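Long-range contacts in acyl-CoA dehydrogenase (Mycobacterium thermoresistibile, PDB 3PFD), which probably oxidises saturated acyl-CoA thioesters to their 2,3-dehydroacyl-CoA products, with FAD as the cofactor that takes up the electrons: residues Glu204-Gly209 with Thr223-Glu228; Ala134-Ser139 with Trp178-Ala183; Ser139-Gly144 with Lys167-Asn172; Gly193-Met198 with Asp235-Glu240. One frame throughout, in Å; residues are numbered along the deposited sequence.

All four contacts lie in the subunit's beta-rich middle part, where two sheets pack together. Interactions 2 and 4 belong to one sheet, ordered 134-137, 178-184, 194-200, 237-238. Interaction 1 pairs strands 206-211 and 222-233 of the other, and interaction 3 brings a loop against strand 160-171, the neighbour of 222-233. Interaction 3 nests within the loop of interaction 2, and both close before interaction 4 opens, with interaction 1 nested inside it. Interactions 2 and 3 share Ser139 and both touch the flavin, their centres about 9 Å apart; the centre of interaction 4 is about 18 Å from those of 1 and 3, its Ala196 side chain about 12 Å from the cofactor.

Interaction 1: residues Glu204-Gly209 with Thr223-Glu228; sequences EGFTVG and TELYFE
Residues Phe206-Gly209 and Thr223-Phe227 run antiparallel as the strands of a beta hairpin, their axes 4.4 Å apart and 157° between directions. Thr207 and Tyr226 form the hydrogen-bonded pair, each N donating to the other's O. Gly209 N to Glu224 O and Glu228 N to Gly205 O extend the pairing; Gly205 has positive phi, which suits glycine.

The side chains of Phe206, Val208, Leu225 and Phe227 share one face. The two phenylalanine side chains run alongside each other, pointing the same way, with ring planes 31° apart and Phe206 CD1 3.3 Å from Phe227 CE1. Leu225 CD1 meets the Phe206 ring edge 4.1 Å from CE1, and CD2 touches Val208 CG2. Tyr179 covers Phe206 (edge-to-face), Val208 and Leu225 from the facing sheet, and Val181 meets Phe227.

On the other face, Thr207 OG1 lies in the plane of the Tyr226 ring, 3.5 Å from CD2. Tyr226 CE2 rests 3.4 Å from CA of Gly209, which has no side chain to obstruct it. The phenol OH donates to Glu224 OE1 (2.6 Å), and Glu224 OE2 pairs with Arg141. The hairpin is thus two-sided: hydrocarbon faces the neighbouring sheet, polar groups the outer face.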
# COMPACT_ATOMS: atom_id res chain seq x y z
N GLU C 204 -41.54 -29.09 8.64
CA GLU C 204 -42.20 -29.24 7.34
C GLU C 204 -42.28 -27.93 6.57
O GLU C 204 -42.55 -26.87 7.16
CB GLU C 204 -43.60 -29.83 7.49
N GLY C 205 -42.04 -28.00 5.27
CA GLY C 205 -42.02 -26.84 4.38
C GLY C 205 -40.71 -26.06 4.40
O GLY C 205 -40.61 -24.98 3.82
N PHE C 206 -39.71 -26.62 5.07
CA PHE C 206 -38.37 -26.06 5.05
C PHE C 206 -37.48 -26.96 4.21
O PHE C 206 -37.36 -28.15 4.50
CB PHE C 206 -37.83 -25.92 6.47
CG PHE C 206 -36.34 -25.68 6.55
CD1 PHE C 206 -35.78 -24.50 6.04
CD2 PHE C 206 -35.51 -26.61 7.12
CE1 PHE C 206 -34.41 -24.27 6.12
CE2 PHE C 206 -34.14 -26.40 7.18
CZ PHE C 206 -33.59 -25.21 6.69
N THR C 207 -36.89 -26.40 3.14
CA THR C 207 -35.97 -27.16 2.28
C THR C 207 -34.66 -26.44 1.97
O THR C 207 -34.56 -25.22 2.11
CB THR C 207 -36.62 -27.64 0.95
OG1 THR C 207 -37.23 -26.52 0.28
CG2 THR C 207 -37.65 -28.77 1.20
N VAL C 208 -33.67 -27.22 1.54
CA VAL C 208 -32.34 -26.74 1.20
C VAL C 208 -32.20 -26.71 -0.33
O VAL C 208 -32.49 -27.70 -0.99
CB VAL C 208 -31.24 -27.63 1.85
CG1 VAL C 208 -29.83 -27.23 1.38
CG2 VAL C 208 -31.34 -27.59 3.39
N GLY C 209 -31.75 -25.58 -0.87
CA GLY C 209 -31.50 -25.46 -2.32
C GLY C 209 -30.07 -25.83 -2.69
O GLY C 209 -29.31 -26.29 -1.83
N THR C 223 -25.61 -22.56 0.47
CA THR C 223 -26.89 -22.92 -0.13
C THR C 223 -27.99 -21.88 -0.01
O THR C 223 -27.99 -21.04 0.88
CB THR C 223 -27.46 -24.26 0.45
OG1 THR C 223 -27.94 -24.06 1.79
CG2 THR C 223 -26.40 -25.34 0.45
N GLU C 224 -28.94 -21.95 -0.94
CA GLU C 224 -30.23 -21.32 -0.76
C GLU C 224 -31.07 -22.13 0.24
O GLU C 224 -30.79 -23.31 0.49
CB GLU C 224 -30.95 -21.17 -2.11
CG GLU C 224 -30.29 -20.19 -3.09
CD GLU C 224 -30.90 -20.24 -4.51
OE1 GLU C 224 -31.88 -21.00 -4.76
OE2 GLU C 224 -30.39 -19.52 -5.39
N LEU C 225 -32.07 -21.49 0.84
CA LEU C 225 -33.01 -22.17 1.74
C LEU C 225 -34.41 -21.74 1.38
O LEU C 225 -34.63 -20.57 1.09
CB LEU C 225 -32.75 -21.80 3.20
CG LEU C 225 -31.42 -22.12 3.88
CD1 LEU C 225 -31.49 -21.58 5.31
CD2 LEU C 225 -31.05 -23.62 3.84
N TYR C 226 -35.37 -22.67 1.39
CA TYR C 226 -36.76 -22.30 1.08
C TYR C 226 -37.70 -22.57 2.25
O TYR C 226 -37.62 -23.59 2.91
CB TYR C 226 -37.27 -22.97 -0.22
CG TYR C 226 -36.23 -22.99 -1.34
CD1 TYR C 226 -35.82 -21.81 -1.98
CD2 TYR C 226 -35.64 -24.19 -1.74
CE1 TYR C 226 -34.85 -21.83 -2.98
CE2 TYR C 226 -34.68 -24.23 -2.74
CZ TYR C 226 -34.28 -23.05 -3.35
OH TYR C 226 -33.32 -23.11 -4.33
N PHE C 227 -38.59 -21.61 2.49
CA PHE C 227 -39.64 -21.75 3.49
C PHE C 227 -40.99 -21.64 2.75
O PHE C 227 -41.31 -20.61 2.16
CB PHE C 227 -39.47 -20.70 4.61
CG PHE C 227 -38.08 -20.70 5.25
CD1 PHE C 227 -37.83 -21.40 6.42
CD2 PHE C 227 -37.02 -20.01 4.65
CE1 PHE C 227 -36.55 -21.40 7.00
CE2 PHE C 227 -35.74 -20.02 5.22
CZ PHE C 227 -35.50 -20.71 6.39
N GLU C 228 -41.74 -22.74 2.76
CA GLU C 228 -43.02 -22.82 2.07
C GLU C 228 -44.08 -23.26 3.09
O GLU C 228 -44.13 -24.42 3.50
CB GLU C 228 -42.93 -23.78 0.88
CG GLU C 228 -44.27 -24.15 0.23
CD GLU C 228 -44.91 -23.00 -0.53
OE1 GLU C 228 -44.18 -22.29 -1.27
OE2 GLU C 228 -46.14 -22.80 -0.39

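Interaction 2: residues Ala134-Ser139 with Trp178-Ala183; sequences ASYALS and WYTVMA. With FDA (dihydroflavine-adenine dinucleotide), chain B.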
# COMPACT_ATOMS: atom_id res chain seq x y z
N ALA C 134 -25.13 -25.86 13.69
CA ALA C 134 -26.07 -24.76 13.53
C ALA C 134 -25.62 -23.85 12.38
O ALA C 134 -24.44 -23.68 12.18
CB ALA C 134 -26.18 -23.96 14.82
N SER C 135 -26.58 -23.29 11.64
CA SER C 135 -26.32 -22.25 10.63
C SER C 135 -27.04 -20.94 10.98
O SER C 135 -27.93 -20.90 11.84
CB SER C 135 -26.76 -22.74 9.24
OG SER C 135 -25.97 -23.85 8.82
N TYR C 136 -26.65 -19.88 10.30
CA TYR C 136 -27.18 -18.53 10.50
C TYR C 136 -27.76 -18.07 9.17
O TYR C 136 -27.04 -17.88 8.21
CB TYR C 136 -26.03 -17.62 10.95
CG TYR C 136 -26.38 -16.17 11.23
CD1 TYR C 136 -27.11 -15.81 12.37
CD2 TYR C 136 -25.94 -15.15 10.38
CE1 TYR C 136 -27.41 -14.48 12.64
CE2 TYR C 136 -26.24 -13.81 10.65
CZ TYR C 136 -26.98 -13.49 11.78
OH TYR C 136 -27.28 -12.17 12.04
N ALA C 137 -29.08 -17.89 9.13
CA ALA C 137 -29.78 -17.58 7.89
C ALA C 137 -30.35 -16.15 7.88
O ALA C 137 -31.48 -15.90 8.35
CB ALA C 137 -30.86 -18.63 7.63
N LEU C 138 -29.57 -15.21 7.35
CA LEU C 138 -29.96 -13.81 7.34
C LEU C 138 -30.12 -13.27 5.91
O LEU C 138 -31.16 -12.69 5.58
CB LEU C 138 -28.93 -12.96 8.11
CG LEU C 138 -29.13 -11.43 8.09
CD1 LEU C 138 -30.14 -11.00 9.12
CD2 LEU C 138 -27.79 -10.70 8.34
N SER C 139 -29.08 -13.47 5.09
CA SER C 139 -28.98 -12.88 3.75
C SER C 139 -30.04 -13.38 2.75
O SER C 139 -30.50 -14.52 2.81
CB SER C 139 -27.59 -13.15 3.15
OG SER C 139 -26.52 -12.69 3.99
N TRP C 178 -29.95 -27.11 13.09
CA TRP C 178 -30.63 -25.92 13.60
C TRP C 178 -30.20 -24.68 12.84
O TRP C 178 -29.03 -24.52 12.50
CB TRP C 178 -30.29 -25.72 15.07
CG TRP C 178 -31.04 -26.63 16.03
CD1 TRP C 178 -30.53 -27.66 16.76
CD2 TRP C 178 -32.42 -26.53 16.38
NE1 TRP C 178 -31.52 -28.22 17.55
CE2 TRP C 178 -32.69 -27.55 17.32
CE3 TRP C 178 -33.47 -25.70 15.97
CZ2 TRP C 178 -33.97 -27.76 17.86
CZ3 TRP C 178 -34.74 -25.90 16.51
CH2 TRP C 178 -34.97 -26.92 17.45
N TYR C 179 -31.17 -23.81 12.59
CA TYR C 179 -30.95 -22.63 11.76
C TYR C 179 -31.57 -21.45 12.48
O TYR C 179 -32.74 -21.48 12.82
CB TYR C 179 -31.63 -22.77 10.39
CG TYR C 179 -31.03 -23.80 9.43
CD1 TYR C 179 -31.23 -25.17 9.62
CD2 TYR C 179 -30.29 -23.39 8.31
CE1 TYR C 179 -30.69 -26.12 8.74
CE2 TYR C 179 -29.75 -24.35 7.41
CZ TYR C 179 -29.97 -25.70 7.63
OH TYR C 179 -29.45 -26.64 6.76
N THR C 180 -30.77 -20.40 12.68
CA THR C 180 -31.29 -19.12 13.17
C THR C 180 -31.72 -18.31 11.95
O THR C 180 -30.89 -17.85 11.16
CB THR C 180 -30.20 -18.38 13.98
OG1 THR C 180 -29.80 -19.20 15.08
CG2 THR C 180 -30.68 -17.02 14.50
N VAL C 181 -33.03 -18.17 11.78
CA VAL C 181 -33.59 -17.48 10.61
C VAL C 181 -34.21 -16.14 11.00
O VAL C 181 -34.99 -16.06 11.97
CB VAL C 181 -34.66 -18.36 9.89
CG1 VAL C 181 -35.13 -17.68 8.61
CG2 VAL C 181 -34.13 -19.76 9.59
N MET C 182 -33.86 -15.07 10.27
CA MET C 182 -34.59 -13.81 10.46
C MET C 182 -35.63 -13.64 9.39
O MET C 182 -35.39 -13.94 8.22
CB MET C 182 -33.71 -12.56 10.47
CG MET C 182 -32.28 -12.70 10.82
SD MET C 182 -31.91 -13.34 12.45
CE MET C 182 -31.05 -14.80 11.96
N ALA C 183 -36.78 -13.12 9.80
CA ALA C 183 -37.88 -12.88 8.89
C ALA C 183 -38.69 -11.69 9.40
O ALA C 183 -38.64 -11.36 10.58
CB ALA C 183 -38.75 -14.12 8.77
PA FDA B . -23.65 -6.25 -1.69
O1A FDA B . -24.26 -5.77 -0.40
O2A FDA B . -24.42 -6.16 -2.98
O5B FDA B . -22.25 -5.46 -1.86
C5B FDA B . -21.64 -5.22 -3.13
C4B FDA B . -20.49 -4.23 -2.95
O4B FDA B . -20.99 -2.94 -2.55
C3B FDA B . -19.53 -4.66 -1.84
O3B FDA B . -18.21 -4.23 -2.21
C2B FDA B . -19.99 -3.86 -0.64
O2B FDA B . -18.96 -3.63 0.32
C1B FDA B . -20.43 -2.57 -1.30
N9A FDA B . -21.37 -1.79 -0.47
C8A FDA B . -22.64 -2.12 -0.18
N7A FDA B . -23.19 -1.15 0.60
C5A FDA B . -22.24 -0.20 0.80
C6A FDA B . -22.23 1.01 1.52
N6A FDA B . -23.34 1.42 2.21
N1A FDA B . -21.09 1.75 1.52
C2A FDA B . -20.00 1.32 0.85
N3A FDA B . -19.98 0.16 0.14
C4A FDA B . -21.09 -0.62 0.12
N1 FDA B . -25.07 -14.75 4.92
C2 FDA B . -25.86 -15.45 5.79
O2 FDA B . -27.01 -15.04 6.12
N3 FDA B . -25.43 -16.62 6.30
C4 FDA B . -24.21 -17.11 5.98
O4 FDA B . -23.88 -18.20 6.48
C4X FDA B . -23.36 -16.40 5.10
N5 FDA B . -22.19 -16.93 4.67
C5X FDA B . -21.67 -16.56 3.49
C6 FDA B . -20.79 -17.40 2.79
C7 FDA B . -20.33 -17.02 1.52
C7M FDA B . -19.37 -17.93 0.76
C8 FDA B . -20.69 -15.81 0.97
C8M FDA B . -20.19 -15.36 -0.40
C9 FDA B . -21.55 -14.97 1.66
C9A FDA B . -22.05 -15.35 2.91
N10 FDA B . -23.10 -14.61 3.50
C10 FDA B . -23.82 -15.20 4.58
C1' FDA B . -23.60 -13.40 2.85
C2' FDA B . -22.66 -12.20 3.09
O2' FDA B . -22.72 -11.69 4.44
C3' FDA B . -22.99 -11.15 2.05
O3' FDA B . -22.42 -11.58 0.79
C4' FDA B . -22.45 -9.76 2.43
O4' FDA B . -23.20 -9.22 3.53
C5' FDA B . -22.52 -8.78 1.27
O5' FDA B . -23.82 -8.84 0.67
P FDA B . -23.92 -9.02 -0.93
O1P FDA B . -23.15 -10.26 -1.30
O2P FDA B . -25.37 -8.89 -1.34
O3P FDA B . -23.08 -7.77 -1.50
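Tyr136 and Leu138 approach Met182 with different parts of their side chains. With CG anti to the backbone N (chi1 -179°), the Tyr136 ring is carried across to Met182, CE1 lying 3.7 Å from Met182 CE and the two side chains crossing at about a right angle. Met182 CG is pressed by Leu138 CD1 at only 3.2 Å, tighter than normal carbon contact. Its chi1 of -24° is far from staggered, and the chain bends again at chi2 and chi3, consistent with local strain. An unbranched, flexible methionine can curl in this way to meet both neighbours. On the Tyr136 face, Thr180 OG1 bonds to Gly107 O.

Smaller residues allow close packing on the opposite face. Ala137 CB sits 4.0 Å from Val181 CG2, and Ser135 CB lies obliquely by the Tyr179 ring, 3.7 Å from CD2. The polar ends of Ser135 and Tyr179 turn to other partners: Ser135 OG bonds to Ser176 and Thr171 O, and Tyr179 OH to Gly174 N.

The strands run parallel. Ser135 and Ala137 each donate and accept, their N atoms bonding to Trp178 O and Thr180 O and their O atoms receiving Thr180 N and Met182 N. At the end of the strand and just beyond it, the chain reads the flavin pyrimidine: FDA N3 donates almost straight (173°) to Tyr136 O at 2.8 Å, Leu138 N and Ser139 N both grip FDA O2, each at 2.8 Å, and FDA N1 donates to Ser139 OG at 2.7 Å. An edge strand and the loop that follows it, binding N3 and O2 through backbone groups, belong to the flavin site of the acyl-CoA dehydrogenase middle domain.

Interaction 3: residues Ser139-Gly144 with Lys167-Asn172; sequences SEREAG and KCWITN. With FDA (dihydroflavine-adenine dinucleotide), chain B.
Ser139 O receives Cys168 N at 3.1 Å, tying strand 160-171 to a loop that folds at once into a type I beta turn from Glu140 to Ala143. Beside this bond, Lys167 NZ forms a salt bridge with Glu140 OE2 (2.8 Å), approaching on the anti side of the carboxylate. Lys167 CD packs on Glu140 CG, so the aliphatic part of lysine is used with its charge.

Cys168 SG stands between its backbone N and carbonyl carbon (chi1 66°), and this tucks it against the turn, 3.4 Å from Arg141 N. The same residue covers one face of the Arg141 guanidinium. That group sits over the face of the Trp169 six-membered ring as a cation-pi partner, CZ 4.8 Å from the centroid, and comes down edge first, the planes being 73° apart. The ring's other face looks to the ribityl chain of the flavin. Down the strand, Thr171 N donates to FDA O4 at 3.0 Å and Thr171 OG1 receives FDA N5 at 3.1 Å.

Second-shell groups set these positions. Lys167 NZ also bonds to Leu138 O and Met182 O, Arg151 N and Thr152 OG1 hold the Glu140 carboxylate, and Glu212 binds Arg141 NH2. Arg281 of the second subunit reaches Arg141 O. At the indole edge, one water accepts from Trp169 NE1 at 2.8 Å and lies 2.9 Å from Glu140 O, beside the phosphate oxygen FDA O2P.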
# COMPACT_ATOMS: atom_id res chain seq x y z
N SER C 139 -29.08 -13.47 5.09
CA SER C 139 -28.98 -12.88 3.75
C SER C 139 -30.04 -13.38 2.75
O SER C 139 -30.50 -14.52 2.81
CB SER C 139 -27.59 -13.15 3.15
OG SER C 139 -26.52 -12.69 3.99
N GLU C 140 -30.38 -12.51 1.79
CA GLU C 140 -31.25 -12.86 0.66
C GLU C 140 -30.61 -12.28 -0.57
O GLU C 140 -29.65 -11.50 -0.46
CB GLU C 140 -32.70 -12.34 0.85
CG GLU C 140 -33.33 -12.89 2.09
CD GLU C 140 -34.72 -12.37 2.36
OE1 GLU C 140 -35.27 -11.65 1.50
OE2 GLU C 140 -35.26 -12.69 3.44
N ARG C 141 -31.11 -12.65 -1.75
CA ARG C 141 -30.50 -12.18 -2.99
C ARG C 141 -30.48 -10.66 -3.03
O ARG C 141 -29.48 -10.07 -3.45
CB ARG C 141 -31.20 -12.73 -4.25
CG ARG C 141 -30.93 -14.18 -4.55
CD ARG C 141 -29.42 -14.47 -4.80
NE ARG C 141 -29.21 -15.91 -4.82
CZ ARG C 141 -28.04 -16.54 -4.76
NH1 ARG C 141 -26.91 -15.87 -4.68
NH2 ARG C 141 -28.02 -17.87 -4.78
N GLU C 142 -31.56 -10.03 -2.56
CA GLU C 142 -31.67 -8.59 -2.60
C GLU C 142 -31.42 -7.93 -1.24
O GLU C 142 -31.60 -6.73 -1.07
CB GLU C 142 -33.02 -8.19 -3.20
CG GLU C 142 -33.31 -8.88 -4.59
CD GLU C 142 -32.26 -8.53 -5.68
OE1 GLU C 142 -31.82 -9.42 -6.41
OE2 GLU C 142 -31.90 -7.34 -5.78
N ALA C 143 -30.95 -8.70 -0.27
CA ALA C 143 -30.63 -8.16 1.04
C ALA C 143 -29.34 -8.77 1.54
O ALA C 143 -29.34 -9.80 2.23
CB ALA C 143 -31.78 -8.41 2.04
N GLY C 144 -28.24 -8.14 1.14
CA GLY C 144 -26.91 -8.57 1.58
C GLY C 144 -26.40 -7.60 2.61
O GLY C 144 -26.77 -7.70 3.77
N LYS C 167 -33.79 -17.81 1.67
CA LYS C 167 -32.51 -17.21 2.01
C LYS C 167 -31.44 -17.70 1.05
O LYS C 167 -31.66 -18.66 0.29
CB LYS C 167 -32.12 -17.55 3.45
CG LYS C 167 -33.11 -17.03 4.50
CD LYS C 167 -33.07 -15.49 4.58
CE LYS C 167 -33.79 -15.01 5.84
NZ LYS C 167 -33.98 -13.52 5.82
N CYS C 168 -30.28 -17.05 1.07
CA CYS C 168 -29.14 -17.51 0.27
C CYS C 168 -27.84 -17.20 0.95
O CYS C 168 -27.80 -16.41 1.91
CB CYS C 168 -29.17 -16.93 -1.14
SG CYS C 168 -28.93 -15.19 -1.21
N TRP C 169 -26.77 -17.80 0.42
CA TRP C 169 -25.42 -17.70 0.97
C TRP C 169 -25.24 -18.42 2.31
O TRP C 169 -24.33 -18.07 3.07
CB TRP C 169 -24.96 -16.24 1.15
CG TRP C 169 -25.07 -15.33 -0.06
CD1 TRP C 169 -25.79 -14.16 -0.15
CD2 TRP C 169 -24.40 -15.48 -1.32
NE1 TRP C 169 -25.61 -13.58 -1.39
CE2 TRP C 169 -24.78 -14.38 -2.13
CE3 TRP C 169 -23.54 -16.45 -1.85
CZ2 TRP C 169 -24.30 -14.21 -3.44
CZ3 TRP C 169 -23.05 -16.28 -3.16
CH2 TRP C 169 -23.45 -15.17 -3.93
N ILE C 170 -26.06 -19.44 2.58
CA ILE C 170 -26.09 -20.03 3.92
C ILE C 170 -25.01 -21.09 4.09
O ILE C 170 -25.09 -22.19 3.53
CB ILE C 170 -27.50 -20.57 4.32
CG1 ILE C 170 -28.58 -19.49 4.17
CG2 ILE C 170 -27.49 -21.21 5.73
CD1 ILE C 170 -28.21 -18.06 4.75
N THR C 171 -23.99 -20.75 4.86
CA THR C 171 -22.84 -21.62 5.12
C THR C 171 -23.34 -22.84 5.90
O THR C 171 -24.10 -22.69 6.85
CB THR C 171 -21.80 -20.87 5.95
OG1 THR C 171 -21.27 -19.81 5.17
CG2 THR C 171 -20.67 -21.76 6.39
N ASN C 172 -22.87 -24.02 5.49
CA ASN C 172 -23.24 -25.33 6.09
C ASN C 172 -24.70 -25.73 5.89
O ASN C 172 -25.18 -26.70 6.49
CB ASN C 172 -22.75 -25.48 7.55
CG ASN C 172 -21.19 -25.40 7.68
OD1 ASN C 172 -20.44 -25.75 6.74
ND2 ASN C 172 -20.71 -24.92 8.84
PA FDA B . -23.65 -6.25 -1.69
O1A FDA B . -24.26 -5.77 -0.40
O2A FDA B . -24.42 -6.16 -2.98
O5B FDA B . -22.25 -5.46 -1.86
C5B FDA B . -21.64 -5.22 -3.13
C4B FDA B . -20.49 -4.23 -2.95
O4B FDA B . -20.99 -2.94 -2.55
C3B FDA B . -19.53 -4.66 -1.84
O3B FDA B . -18.21 -4.23 -2.21
C2B FDA B . -19.99 -3.86 -0.64
O2B FDA B . -18.96 -3.63 0.32
C1B FDA B . -20.43 -2.57 -1.30
N9A FDA B . -21.37 -1.79 -0.47
C8A FDA B . -22.64 -2.12 -0.18
N7A FDA B . -23.19 -1.15 0.60
C5A FDA B . -22.24 -0.20 0.80
C6A FDA B . -22.23 1.01 1.52
N6A FDA B . -23.34 1.42 2.21
N1A FDA B . -21.09 1.75 1.52
C2A FDA B . -20.00 1.32 0.85
N3A FDA B . -19.98 0.16 0.14
C4A FDA B . -21.09 -0.62 0.12
N1 FDA B . -25.07 -14.75 4.92
C2 FDA B . -25.86 -15.45 5.79
O2 FDA B . -27.01 -15.04 6.12
N3 FDA B . -25.43 -16.62 6.30
C4 FDA B . -24.21 -17.11 5.98
O4 FDA B . -23.88 -18.20 6.48
C4X FDA B . -23.36 -16.40 5.10
N5 FDA B . -22.19 -16.93 4.67
C5X FDA B . -21.67 -16.56 3.49
C6 FDA B . -20.79 -17.40 2.79
C7 FDA B . -20.33 -17.02 1.52
C7M FDA B . -19.37 -17.93 0.76
C8 FDA B . -20.69 -15.81 0.97
C8M FDA B . -20.19 -15.36 -0.40
C9 FDA B . -21.55 -14.97 1.66
C9A FDA B . -22.05 -15.35 2.91
N10 FDA B . -23.10 -14.61 3.50
C10 FDA B . -23.82 -15.20 4.58
C1' FDA B . -23.60 -13.40 2.85
C2' FDA B . -22.66 -12.20 3.09
O2' FDA B . -22.72 -11.69 4.44
C3' FDA B . -22.99 -11.15 2.05
O3' FDA B . -22.42 -11.58 0.79
C4' FDA B . -22.45 -9.76 2.43
O4' FDA B . -23.20 -9.22 3.53
C5' FDA B . -22.52 -8.78 1.27
O5' FDA B . -23.82 -8.84 0.67
P FDA B . -23.92 -9.02 -0.93
O1P FDA B . -23.15 -10.26 -1.30
O2P FDA B . -25.37 -8.89 -1.34
O3P FDA B . -23.08 -7.77 -1.50
O HOH W 1 -27.00 -11.14 -1.52

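Interaction 4: residues Gly193-Met198 with Asp235-Glu240; sequences GISAFM and DRIIGE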
# COMPACT_ATOMS: atom_id res chain seq x y z
N GLY C 193 -39.25 -4.29 12.75
CA GLY C 193 -40.27 -5.29 12.43
C GLY C 193 -39.67 -6.59 11.97
O GLY C 193 -40.34 -7.38 11.32
N ILE C 194 -38.40 -6.83 12.31
CA ILE C 194 -37.74 -8.12 12.04
C ILE C 194 -37.72 -8.99 13.28
O ILE C 194 -37.45 -8.50 14.37
CB ILE C 194 -36.25 -7.95 11.55
CG1 ILE C 194 -36.15 -6.97 10.37
CG2 ILE C 194 -35.58 -9.31 11.25
CD1 ILE C 194 -36.49 -7.51 9.06
N SER C 195 -37.98 -10.28 13.11
CA SER C 195 -37.81 -11.21 14.22
C SER C 195 -36.85 -12.35 13.89
O SER C 195 -36.49 -12.57 12.73
CB SER C 195 -39.17 -11.73 14.71
OG SER C 195 -40.00 -10.64 15.05
N ALA C 196 -36.43 -13.07 14.92
CA ALA C 196 -35.49 -14.18 14.77
C ALA C 196 -36.08 -15.47 15.36
O ALA C 196 -36.66 -15.44 16.45
CB ALA C 196 -34.16 -13.84 15.41
N PHE C 197 -35.92 -16.58 14.63
CA PHE C 197 -36.50 -17.87 14.99
C PHE C 197 -35.51 -19.02 14.83
O PHE C 197 -34.64 -19.02 13.94
CB PHE C 197 -37.71 -18.19 14.10
CG PHE C 197 -38.72 -17.09 14.02
CD1 PHE C 197 -39.83 -17.08 14.87
CD2 PHE C 197 -38.59 -16.06 13.08
CE1 PHE C 197 -40.79 -16.05 14.79
CE2 PHE C 197 -39.52 -15.02 13.00
CZ PHE C 197 -40.62 -15.01 13.85
N MET C 198 -35.67 -20.03 15.69
CA MET C 198 -34.91 -21.28 15.54
C MET C 198 -35.73 -22.25 14.72
O MET C 198 -36.85 -22.63 15.11
CB MET C 198 -34.57 -21.91 16.89
CG MET C 198 -33.62 -21.10 17.76
SD MET C 198 -32.10 -20.52 16.97
CE MET C 198 -31.33 -22.06 16.41
N ASP C 235 -42.79 -21.00 20.61
CA ASP C 235 -41.57 -20.89 21.43
C ASP C 235 -40.25 -20.79 20.64
O ASP C 235 -39.18 -20.65 21.23
CB ASP C 235 -41.49 -22.00 22.49
CG ASP C 235 -41.21 -23.38 21.89
OD1 ASP C 235 -41.39 -23.58 20.66
OD2 ASP C 235 -40.81 -24.28 22.67
N ARG C 236 -40.34 -20.87 19.31
CA ARG C 236 -39.14 -20.83 18.45
C ARG C 236 -38.57 -19.44 18.28
O ARG C 236 -37.42 -19.30 17.84
CB ARG C 236 -39.41 -21.42 17.06
CG ARG C 236 -39.77 -22.91 17.03
CD ARG C 236 -38.62 -23.80 17.47
NE ARG C 236 -38.93 -25.20 17.18
CZ ARG C 236 -38.84 -25.76 15.97
NH1 ARG C 236 -38.43 -25.06 14.92
NH2 ARG C 236 -39.16 -27.04 15.82
N ILE C 237 -39.36 -18.41 18.60
CA ILE C 237 -38.89 -17.03 18.47
C ILE C 237 -37.82 -16.74 19.51
O ILE C 237 -37.90 -17.21 20.64
CB ILE C 237 -40.08 -16.00 18.52
CG1 ILE C 237 -39.61 -14.59 18.11
CG2 ILE C 237 -40.81 -15.99 19.88
CD1 ILE C 237 -40.74 -13.67 17.66
N ILE C 238 -36.78 -16.02 19.09
CA ILE C 238 -35.71 -15.61 19.98
C ILE C 238 -36.01 -14.18 20.44
O ILE C 238 -36.06 -13.25 19.62
CB ILE C 238 -34.34 -15.66 19.26
CG1 ILE C 238 -34.14 -17.03 18.59
CG2 ILE C 238 -33.21 -15.32 20.23
CD1 ILE C 238 -33.12 -17.02 17.47
N GLY C 239 -36.23 -14.03 21.75
CA GLY C 239 -36.60 -12.74 22.33
C GLY C 239 -37.91 -12.22 21.77
O GLY C 239 -38.71 -12.99 21.23
N GLU C 240 -38.13 -10.91 21.87
CA GLU C 240 -39.43 -10.32 21.55
C GLU C 240 -39.61 -10.16 20.06
O GLU C 240 -38.62 -9.99 19.35
CB GLU C 240 -39.58 -8.97 22.25
CG GLU C 240 -39.82 -9.06 23.74
CD GLU C 240 -41.09 -9.82 24.09
OE1 GLU C 240 -42.00 -9.88 23.25
OE2 GLU C 240 -41.18 -10.36 25.22
O HOH W 2 -37.40 -12.04 17.46
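Arg236 wraps its side chain round the carbonyl oxygen of Met198. CB starts 3.4 Å from Met198 O and CG follows at 3.5 Å; the chain then bends at chi2 (-67°), which keeps CD against the same oxygen at 3.2 Å. NE and CZ lie 3.9 and 3.8 Å from Met198 O, and the turn at chi4 (78°) brings NH1 round to donate to Met198 O at 2.9 Å, the N-H...O angle being 152° and the oxygen slightly tilted from the guanidinium plane. NH1 is also engaged by Asp203 in a salt bridge, which should help fix the rotation of the group. Arginine suits the place because its hydrocarbon part can pass the oxygen while its tip still bonds to it.

The backbones meet in an antiparallel sense, 237-238 being a short, weakly bonded strand. Met198 N donates to Arg236 O, and Ile238 N to Ala196 O at 2.7 Å, nearly straight. Ala196 N is taken up by a water that also bonds to Ile238 O and Glu240 O, bridging the segments where direct pairing ends.

The two isoleucines go to opposite faces. Ile237 CD1 reaches Phe197 CE1 at 3.7 Å and touches Ser195 CB, its side chain lying obliquely to the phenyl ring. Ile238 CD1 meets Met198 SD and the small Ala196 CB.

Strand 237-238 is the outermost of its sheet within the chain, next to 194-200, whose other neighbour is 178-184. Met198 and Ile238 both pack on helix 117-129, while Phe197 meets Trp161 of strand 160-171 edge-to-face.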